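Local structure of citrate synthase (Pyrobaculum aerophilum, 2IBP) at residues G25-L30 with G288-K293; G137-E142 with E381-N386; V216-F221 with P247-A252. The protein probably catalyses the condensation of oxaloacetate with acetyl-CoA and water to give citrate and CoA, a step of the tricarboxylic acid cycle. One frame throughout, in Å; residues are numbered along the deposited sequence.

Contact 1: residues G25-L30 with G288-K293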
loop_
_atom_site.group_PDB
_atom_site.type_symbol
_atom_site.label_atom_id
_atom_site.label_comp_id
_atom_site.label_asym_id
_atom_site.label_seq_id
_atom_site.Cartn_x
_atom_site.Cartn_y
_atom_site.Cartn_z
ATOM N N GLY A 25 2.169 -8.225 -14.401
ATOM C CA GLY A 25 1.336 -7.102 -13.973
ATOM C C GLY A 25 -0.105 -7.514 -13.700
ATOM O O GLY A 25 -0.959 -6.657 -13.481
ATOM N N LEU A 26 -0.387 -8.815 -13.704
ATOM C CA LEU A 26 -1.756 -9.311 -13.501
ATOM C C LEU A 26 -2.747 -8.560 -14.409
ATOM O O LEU A 26 -3.898 -8.297 -14.037
ATOM C CB LEU A 26 -2.153 -9.193 -12.017
ATOM C CG LEU A 26 -1.309 -10.023 -11.044
ATOM C CD1 LEU A 26 -1.670 -9.717 -9.605
ATOM C CD2 LEU A 26 -1.449 -11.511 -11.351
ATOM N N GLU A 27 -2.304 -8.255 -15.624
ATOM C CA GLU A 27 -3.115 -7.499 -16.552
ATOM C C GLU A 27 -4.410 -8.224 -16.879
ATOM O O GLU A 27 -4.408 -9.361 -17.362
ATOM C CB GLU A 27 -2.341 -7.157 -17.824
ATOM C CG GLU A 27 -3.084 -6.188 -18.737
ATOM C CD GLU A 27 -2.194 -5.519 -19.778
ATOM O OE1 GLU A 27 -0.954 -5.727 -19.757
ATOM O OE2 GLU A 27 -2.751 -4.777 -20.621
ATOM N N ASP A 28 -5.512 -7.551 -16.553
ATOM C CA ASP A 28 -6.855 -8.038 -16.811
ATOM C C ASP A 28 -7.305 -9.163 -15.920
ATOM O O ASP A 28 -8.367 -9.713 -16.140
ATOM C CB ASP A 28 -6.988 -8.477 -18.268
ATOM C CG ASP A 28 -6.628 -7.379 -19.235
ATOM O OD1 ASP A 28 -6.878 -6.192 -18.919
ATOM O OD2 ASP A 28 -6.120 -7.710 -20.328
ATOM N N VAL A 29 -6.495 -9.545 -14.937
ATOM C CA VAL A 29 -6.857 -10.623 -14.036
ATOM C C VAL A 29 -7.960 -10.134 -13.098
ATOM O O VAL A 29 -7.838 -9.069 -12.501
ATOM C CB VAL A 29 -5.650 -11.117 -13.234
ATOM C CG1 VAL A 29 -6.054 -12.217 -12.271
ATOM C CG2 VAL A 29 -4.549 -11.599 -14.186
ATOM N N LEU A 30 -9.057 -10.891 -13.036
ATOM C CA LEU A 30 -10.196 -10.538 -12.206
ATOM C C LEU A 30 -9.914 -10.706 -10.725
ATOM O O LEU A 30 -9.337 -11.714 -10.309
ATOM C CB LEU A 30 -11.409 -11.391 -12.605
ATOM C CG LEU A 30 -11.989 -11.102 -13.998
ATOM C CD1 LEU A 30 -12.935 -12.211 -14.440
ATOM C CD2 LEU A 30 -12.701 -9.735 -14.028
ATOM N N GLY A 288 -4.565 8.870 -26.645
ATOM C CA GLY A 288 -4.556 7.417 -26.559
ATOM C C GLY A 288 -4.855 6.979 -25.140
ATOM O O GLY A 288 -4.568 7.701 -24.173
ATOM N N HIS A 289 -5.359 5.756 -25.001
ATOM C CA HIS A 289 -5.719 5.235 -23.696
ATOM C C HIS A 289 -5.797 3.717 -23.783
ATOM O O HIS A 289 -6.181 3.168 -24.818
ATOM C CB HIS A 289 -7.071 5.809 -23.268
ATOM C CG HIS A 289 -7.327 5.730 -21.794
ATOM N ND1 HIS A 289 -7.935 4.647 -21.196
ATOM C CD2 HIS A 289 -7.116 6.633 -20.806
ATOM C CE1 HIS A 289 -8.041 4.862 -19.895
ATOM N NE2 HIS A 289 -7.561 6.064 -19.634
ATOM N N ARG A 290 -5.435 3.056 -22.692
ATOM C CA ARG A 290 -5.449 1.604 -22.645
ATOM C C ARG A 290 -6.875 1.057 -22.720
ATOM O O ARG A 290 -7.095 -0.049 -23.211
ATOM C CB ARG A 290 -4.770 1.138 -21.365
ATOM C CG ARG A 290 -4.343 -0.307 -21.366
ATOM C CD ARG A 290 -3.699 -0.638 -20.037
ATOM N NE ARG A 290 -4.636 -0.394 -18.942
ATOM C CZ ARG A 290 -5.458 -1.311 -18.441
ATOM N NH1 ARG A 290 -5.419 -2.558 -18.891
ATOM N NH2 ARG A 290 -6.281 -0.995 -17.452
ATOM N N VAL A 291 -7.840 1.835 -22.240
ATOM C CA VAL A 291 -9.237 1.431 -22.257
ATOM C C VAL A 291 -10.060 2.185 -23.305
ATOM O O VAL A 291 -10.726 1.566 -24.142
ATOM C CB VAL A 291 -9.894 1.623 -20.875
ATOM C CG1 VAL A 291 -11.315 1.119 -20.911
ATOM C CG2 VAL A 291 -9.109 0.886 -19.797
ATOM N N TYR A 292 -10.028 3.515 -23.265
ATOM C CA TYR A 292 -10.783 4.304 -24.230
ATOM C C TYR A 292 -10.213 4.223 -25.645
ATOM O O TYR A 292 -9.045 4.588 -25.882
ATOM C CB TYR A 292 -10.875 5.784 -23.813
ATOM C CG TYR A 292 -11.685 5.984 -22.562
ATOM C CD1 TYR A 292 -13.039 5.686 -22.541
ATOM C CD2 TYR A 292 -11.106 6.503 -21.409
ATOM C CE1 TYR A 292 -13.776 5.846 -21.388
ATOM C CE2 TYR A 292 -11.840 6.673 -20.253
ATOM C CZ TYR A 292 -13.173 6.357 -20.252
ATOM O OH TYR A 292 -13.911 6.533 -19.098
ATOM N N LYS A 293 -11.049 3.756 -26.568
ATOM C CA LYS A 293 -10.717 3.694 -27.998
ATOM C C LYS A 293 -11.695 4.642 -28.682
ATOM O O LYS A 293 -12.296 4.338 -29.710
ATOM C CB LYS A 293 -10.884 2.257 -28.518
ATOM C CG LYS A 293 -10.129 1.232 -27.709
ATOM C CD LYS A 293 -8.637 1.514 -27.649
ATOM C CE LYS A 293 -7.961 0.614 -26.637
ATOM N NZ LYS A 293 -6.498 0.848 -26.548
HETATM O O HOH W 1 -6.900 -4.289 -16.740
#
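The CA atoms of Glu27 and Arg290, like those of Asp28 and Val291, come no nearer than 11.2 Å, so the contact is carried by charged side chains, chiefly the long reach of Arg290. Residues 26-29 form a type II beta turn, closed by Val29 N to Leu26 O at 3.0 Å, and this puts Glu27 and Asp28 side by side at its corner. The facing loop, 288-293, contains the Gly-His-Arg-Val-Tyr sequence of the citrate synthase signature. Arg290 reaches out of it with CG anti to the backbone N (chi1 -163°) and a bend further along the chain, delivering NH1 to both acids. Arg290 NH1 lies 3.9 Å from Glu27 OE2 and equally far from Asp28 OD1, long salt bridges that make a three-residue network. Both oxygens come to the edge of the guanidinium, but the two carboxylates are turned differently: that of Asp28 lies within 27° of the guanidinium plane, whereas that of Glu27 is swung 72° from it. A water closes the Asp28 side, donating to Asp28 OD1 at 2.9 Å and accepting from Arg290 NH1 at 3.1 Å. Asp28 is fixed independently, since its OD2 is hydrogen-bonded to Thr11. Next to Arg290 is His289, predicted to be an active-site residue; its ND1 takes the backbone N-H of Val291 at 3.0 Å and that of Tyr292, while the Tyr292 ring covers one face of the imidazole. Long salt bridges and one bridging water thus link the signature loop only loosely to the turn. Helix 297-313 packs against His289 and Tyr292, strand 37-40 meets Val291 and Tyr292, and Leu30 begins strand 30-34, which pairs in parallel with a strand of the second subunit.

Contact 2: residues G137-E142 with E381-N386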
loop_
_atom_site.group_PDB
_atom_site.type_symbol
_atom_site.label_atom_id
_atom_site.label_comp_id
_atom_site.label_asym_id
_atom_site.label_seq_id
_atom_site.Cartn_x
_atom_site.Cartn_y
_atom_site.Cartn_z
ATOM N N GLY A 137 -12.668 -10.643 14.205
ATOM C CA GLY A 137 -13.415 -11.118 13.056
ATOM C C GLY A 137 -14.868 -10.708 12.981
ATOM O O GLY A 137 -15.660 -11.338 12.258
ATOM N N ARG A 138 -15.219 -9.625 13.667
ATOM C CA ARG A 138 -16.598 -9.173 13.683
ATOM C C ARG A 138 -16.818 -8.042 12.683
ATOM O O ARG A 138 -16.243 -6.971 12.839
ATOM C CB ARG A 138 -17.012 -8.702 15.072
ATOM C CG ARG A 138 -18.481 -8.340 15.158
ATOM C CD ARG A 138 -18.914 -7.993 16.566
ATOM N NE ARG A 138 -18.292 -6.783 17.098
ATOM C CZ ARG A 138 -17.293 -6.752 17.977
ATOM N NH1 ARG A 138 -16.793 -7.874 18.482
ATOM N NH2 ARG A 138 -16.816 -5.586 18.393
ATOM N N TYR A 139 -17.686 -8.279 11.707
ATOM C CA TYR A 139 -18.042 -7.254 10.740
ATOM C C TYR A 139 -19.512 -7.415 10.380
ATOM O O TYR A 139 -19.867 -8.013 9.368
ATOM C CB TYR A 139 -17.144 -7.326 9.510
ATOM C CG TYR A 139 -17.330 -6.163 8.573
ATOM C CD1 TYR A 139 -16.925 -4.883 8.942
ATOM C CD2 TYR A 139 -17.828 -6.352 7.294
ATOM C CE1 TYR A 139 -17.070 -3.812 8.061
ATOM C CE2 TYR A 139 -17.987 -5.290 6.424
ATOM C CZ TYR A 139 -17.577 -4.040 6.803
ATOM O OH TYR A 139 -17.749 -2.992 5.927
ATOM N N LYS A 140 -20.351 -6.857 11.241
ATOM C CA LYS A 140 -21.789 -6.910 11.088
ATOM C C LYS A 140 -22.343 -5.488 10.949
ATOM O O LYS A 140 -21.607 -4.562 10.619
ATOM C CB LYS A 140 -22.386 -7.635 12.298
ATOM C CG LYS A 140 -21.913 -9.083 12.482
ATOM C CD LYS A 140 -22.692 -10.074 11.617
ATOM C CE LYS A 140 -22.236 -10.124 10.169
ATOM N NZ LYS A 140 -20.886 -10.735 10.031
ATOM N N ALA A 141 -23.635 -5.309 11.199
ATOM C CA ALA A 141 -24.283 -4.009 11.014
ATOM C C ALA A 141 -23.560 -2.839 11.676
ATOM O O ALA A 141 -23.323 -1.812 11.040
ATOM C CB ALA A 141 -25.727 -4.065 11.502
ATOM N N GLU A 142 -23.255 -2.972 12.964
ATOM C CA GLU A 142 -22.607 -1.899 13.701
ATOM C C GLU A 142 -21.272 -1.524 13.078
ATOM O O GLU A 142 -20.931 -0.345 13.004
ATOM C CB GLU A 142 -22.374 -2.275 15.165
ATOM C CG GLU A 142 -23.619 -2.265 16.038
ATOM C CD GLU A 142 -23.293 -2.438 17.515
ATOM O OE1 GLU A 142 -22.284 -1.857 17.984
ATOM O OE2 GLU A 142 -24.067 -3.126 18.217
ATOM N N GLU A 381 -16.780 -2.525 -0.693
ATOM C CA GLU A 381 -17.324 -3.548 -1.558
ATOM C C GLU A 381 -16.582 -4.873 -1.380
ATOM O O GLU A 381 -17.194 -5.923 -1.233
ATOM C CB GLU A 381 -17.267 -3.105 -3.012
ATOM C CG GLU A 381 -17.862 -4.097 -3.970
ATOM C CD GLU A 381 -17.890 -3.571 -5.373
ATOM O OE1 GLU A 381 -16.794 -3.367 -5.941
ATOM O OE2 GLU A 381 -19.009 -3.379 -5.909
ATOM N N TYR A 382 -15.253 -4.815 -1.349
ATOM C CA TYR A 382 -14.452 -6.020 -1.181
ATOM C C TYR A 382 -14.761 -6.684 0.152
ATOM O O TYR A 382 -14.803 -7.910 0.247
ATOM C CB TYR A 382 -12.961 -5.704 -1.281
ATOM C CG TYR A 382 -12.131 -6.939 -1.466
ATOM C CD1 TYR A 382 -12.203 -7.648 -2.656
ATOM C CD2 TYR A 382 -11.278 -7.399 -0.466
ATOM C CE1 TYR A 382 -11.473 -8.798 -2.844
ATOM C CE2 TYR A 382 -10.506 -8.543 -0.657
ATOM C CZ TYR A 382 -10.635 -9.250 -1.846
ATOM O OH TYR A 382 -9.924 -10.406 -2.062
ATOM N N TRP A 383 -14.911 -5.865 1.185
ATOM C CA TRP A 383 -15.219 -6.363 2.519
ATOM C C TRP A 383 -16.563 -7.077 2.633
ATOM O O TRP A 383 -16.854 -7.685 3.674
ATOM C CB TRP A 383 -15.132 -5.259 3.557
ATOM C CG TRP A 383 -13.737 -4.869 3.933
ATOM C CD1 TRP A 383 -12.578 -5.538 3.635
ATOM C CD2 TRP A 383 -13.378 -3.872 4.896
ATOM N NE1 TRP A 383 -11.520 -4.948 4.264
ATOM C CE2 TRP A 383 -11.977 -3.939 5.067
ATOM C CE3 TRP A 383 -14.100 -2.906 5.606
ATOM C CZ2 TRP A 383 -11.289 -3.087 5.926
ATOM C CZ3 TRP A 383 -13.418 -2.064 6.463
ATOM C CH2 TRP A 383 -12.021 -2.156 6.614
ATOM N N GLU A 384 -17.416 -6.960 1.615
ATOM C CA GLU A 384 -18.655 -7.748 1.605
ATOM C C GLU A 384 -18.353 -9.234 1.381
ATOM O O GLU A 384 -19.189 -10.091 1.642
ATOM C CB GLU A 384 -19.620 -7.245 0.531
ATOM C CG GLU A 384 -20.209 -5.902 0.884
ATOM C CD GLU A 384 -21.078 -5.975 2.130
ATOM O OE1 GLU A 384 -22.126 -6.658 2.090
ATOM O OE2 GLU A 384 -20.724 -5.347 3.151
ATOM N N ASN A 385 -17.167 -9.542 0.867
ATOM C CA ASN A 385 -16.745 -10.931 0.689
ATOM C C ASN A 385 -15.228 -10.902 0.664
ATOM O O ASN A 385 -14.610 -11.080 -0.378
ATOM C CB ASN A 385 -17.278 -11.547 -0.598
ATOM C CG ASN A 385 -17.019 -13.050 -0.660
ATOM O OD1 ASN A 385 -16.702 -13.672 0.354
ATOM N ND2 ASN A 385 -17.219 -13.642 -1.831
ATOM N N ASN A 386 -14.652 -10.607 1.817
ATOM C CA ASN A 386 -13.225 -10.411 1.888
ATOM C C ASN A 386 -12.449 -11.701 1.764
ATOM O O ASN A 386 -12.862 -12.741 2.283
ATOM C CB ASN A 386 -12.829 -9.773 3.208
ATOM C CG ASN A 386 -11.365 -9.378 3.234
ATOM O OD1 ASN A 386 -10.952 -8.489 2.501
ATOM N ND2 ASN A 386 -10.571 -10.076 4.035
HETATM O O HOH W 2 -18.753 -3.690 3.553
#
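Tyr139 and Trp383 form an offset edge-to-face aromatic pair in this largely helical citrate synthase fold, between the link joining helices 125-135 and 141-169 and the residues that follow Tyr382 of helix 363-382. The six-membered part of the indole presents its edge to the face of the phenol ring, with centroids 5.5 Å apart and planes at 75°, and the two side chains run across each other at about a right angle. The leading atom of the indole is Trp383 CE3, which lies 3.8 Å from Tyr139 CZ and 3.7 Å from Tyr139 OH; the hydroxyl oxygen sits close to the indole plane. Nearer the backbone of Trp383, its CB lies 4.0 Å from Tyr139 CE2. Both CB atoms point across the gap, and Tyr139 holds CG anti to its own backbone N (chi1 -171°), which carries the ring out to Trp383 over a CA-CA distance of 8.7 Å. Just before it, Gly137 ends helix 125-135 in a Schellman motif, and Lys140 then stands at the N-cap of helix 141-169. Leu134 of helix 125-135 packs against both aromatic residues, and Trp383 is also held by NE1 bonding to Ala227 O. A leucine in place of Tyr139 would probably cost Trp383 CE3 the ring face it is set against and leave the bridging water without its phenol donor, and Glu384 without its water-mediated link to the 137-142 segment. Glu384 points its CB away from that segment, although its carboxylate turns back toward it. A single water lies in the plane of the phenol ring, at its edge: it accepts the hydroxyl hydrogen of Tyr139 OH at 2.7 Å and donates to Glu384 OE2 at 2.6 Å.

Contact 3: residues V216-F221 with P247-A252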
loop_
_atom_site.group_PDB
_atom_site.type_symbol
_atom_site.label_atom_id
_atom_site.label_comp_id
_atom_site.label_asym_id
_atom_site.label_seq_id
_atom_site.Cartn_x
_atom_site.Cartn_y
_atom_site.Cartn_z
ATOM N N VAL A 216 -10.113 -0.330 -11.774
ATOM C CA VAL A 216 -9.163 -0.752 -10.744
ATOM C C VAL A 216 -7.688 -0.569 -11.099
ATOM O O VAL A 216 -6.969 -1.549 -11.390
ATOM C CB VAL A 216 -9.397 -2.229 -10.318
ATOM C CG1 VAL A 216 -8.623 -2.515 -9.027
ATOM C CG2 VAL A 216 -10.872 -2.500 -10.095
ATOM N N PRO A 217 -7.231 0.691 -11.101
ATOM C CA PRO A 217 -5.819 0.968 -11.319
ATOM C C PRO A 217 -4.999 0.571 -10.098
ATOM O O PRO A 217 -5.552 0.167 -9.060
ATOM C CB PRO A 217 -5.778 2.479 -11.541
ATOM C CG PRO A 217 -6.978 2.997 -10.852
ATOM C CD PRO A 217 -8.016 1.918 -10.878
ATOM N N ALA A 218 -3.694 0.765 -10.187
ATOM C CA ALA A 218 -2.802 0.307 -9.135
ATOM C C ALA A 218 -3.113 0.883 -7.760
ATOM O O ALA A 218 -2.988 0.182 -6.757
ATOM C CB ALA A 218 -1.343 0.571 -9.518
ATOM N N SER A 219 -3.580 2.130 -7.693
ATOM C CA SER A 219 -3.867 2.737 -6.398
ATOM C C SER A 219 -5.080 2.044 -5.758
ATOM O O SER A 219 -5.068 1.654 -4.592
ATOM C CB SER A 219 -4.085 4.240 -6.531
ATOM O OG SER A 219 -5.115 4.519 -7.440
ATOM N N THR A 220 -6.116 1.837 -6.556
ATOM C CA THR A 220 -7.306 1.130 -6.079
ATOM C C THR A 220 -6.957 -0.318 -5.701
ATOM O O THR A 220 -7.446 -0.851 -4.714
ATOM C CB THR A 220 -8.398 1.187 -7.127
ATOM O OG1 THR A 220 -8.660 2.564 -7.435
ATOM C CG2 THR A 220 -9.671 0.522 -6.661
ATOM N N PHE A 221 -6.059 -0.924 -6.472
ATOM C CA PHE A 221 -5.608 -2.275 -6.162
ATOM C C PHE A 221 -4.839 -2.315 -4.850
ATOM O O PHE A 221 -5.063 -3.220 -4.022
ATOM C CB PHE A 221 -4.770 -2.815 -7.309
ATOM C CG PHE A 221 -4.428 -4.266 -7.188
ATOM C CD1 PHE A 221 -5.360 -5.178 -6.732
ATOM C CD2 PHE A 221 -3.240 -4.741 -7.721
ATOM C CE1 PHE A 221 -5.065 -6.509 -6.680
ATOM C CE2 PHE A 221 -2.948 -6.088 -7.681
ATOM C CZ PHE A 221 -3.869 -6.961 -7.170
ATOM N N PRO A 247 5.206 7.636 -10.902
ATOM C CA PRO A 247 5.053 8.315 -12.202
ATOM C C PRO A 247 4.273 7.537 -13.264
ATOM O O PRO A 247 3.840 8.133 -14.263
ATOM C CB PRO A 247 6.507 8.546 -12.646
ATOM C CG PRO A 247 7.308 7.557 -11.875
ATOM C CD PRO A 247 6.619 7.415 -10.555
ATOM N N LEU A 248 4.104 6.231 -13.080
ATOM C CA LEU A 248 3.329 5.439 -14.011
ATOM C C LEU A 248 1.824 5.530 -13.719
ATOM O O LEU A 248 1.010 4.976 -14.467
ATOM C CB LEU A 248 3.775 3.978 -14.016
ATOM C CG LEU A 248 5.234 3.739 -14.374
ATOM C CD1 LEU A 248 5.459 2.209 -14.483
ATOM C CD2 LEU A 248 5.558 4.435 -15.687
ATOM N N HIS A 249 1.469 6.175 -12.603
ATOM C CA HIS A 249 0.061 6.325 -12.236
ATOM C C HIS A 249 -0.470 7.736 -12.470
ATOM O O HIS A 249 -1.679 7.952 -12.520
ATOM C CB HIS A 249 -0.167 5.958 -10.773
ATOM C CG HIS A 249 -1.572 5.535 -10.473
ATOM N ND1 HIS A 249 -2.676 6.100 -11.083
ATOM C CD2 HIS A 249 -2.052 4.649 -9.574
ATOM C CE1 HIS A 249 -3.771 5.542 -10.596
ATOM N NE2 HIS A 249 -3.419 4.664 -9.673
ATOM N N GLY A 250 0.424 8.707 -12.559
ATOM C CA GLY A 250 0.007 10.091 -12.759
ATOM C C GLY A 250 1.145 10.958 -13.232
ATOM O O GLY A 250 2.279 10.500 -13.327
ATOM N N GLY A 251 0.840 12.222 -13.509
ATOM C CA GLY A 251 1.848 13.159 -13.992
ATOM C C GLY A 251 1.559 13.642 -15.400
ATOM O O GLY A 251 2.023 14.704 -15.799
ATOM N N ALA A 252 0.732 12.899 -16.130
ATOM C CA ALA A 252 0.428 13.225 -17.512
ATOM C C ALA A 252 -0.223 14.602 -17.679
ATOM O O ALA A 252 0.110 15.341 -18.612
ATOM C CB ALA A 252 -0.449 12.137 -18.137
#
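Ala218 and His249 bring the two backbones to 7.4 Å, CA to CA, where the first turn of helix 218-227 meets the loop that leads into helix 252-263. His249 crosses the gap with CG anti to its backbone N (chi1 -156°), and its NE2 takes part in two hydrogen bonds. Ser219 N donates to His249 NE2 at 3.2 Å, lying almost in the imidazole plane, though the bond is bent to 147° at the hydrogen. Ser219 OG is closer, 2.8 Å from the same His249 NE2, and sits obliquely to the ring. Its torsion places OG between the backbone N and the carbonyl carbon (chi1 57°), folding the hydroxyl back beside its own N-H so that both can meet one nitrogen. Pro217 CB packs 3.7 Å from His249 NE2, and Ala218 CB lies 4.1 Å from His249 CD2. Ser219 OG also bonds Trp375 NE1 of helix 363-382. Because Ser219 N is in the first helical turn, no earlier helical carbonyl serves it, and His249 does so from the loop. With both contacts converging on NE2, one bent and one oblique to the ring, turning of the imidazole about its CB-CG bond is probably restricted, about 9 Å from the side chain of Asp346, a predicted active-site residue.

In the fold
Along the chain the segments run 25-30, 137-142, 216-221, 247-252, 288-293, 381-386: contacts 1 and 2 interleave, and contact 3 falls within the span of each. Contacts 1 and 3 are neighbours, centres about 12 Å apart, joined where Leu26 CD1 meets Phe221 CZ at 4.3 Å; contact 1 contains His289 of the predicted active site, and contact 3 lies close by. Contact 2 stands off, about 29 Å from contact 1 and about 26 Å from contact 3, centre to centre, yet helix 363-382 packs against segment 216-221 and runs into contact 2. All three touch the second subunit. They also lie between Cys19 and Cys394, whose disulfide closes each chain of this catenane dimer into a loop.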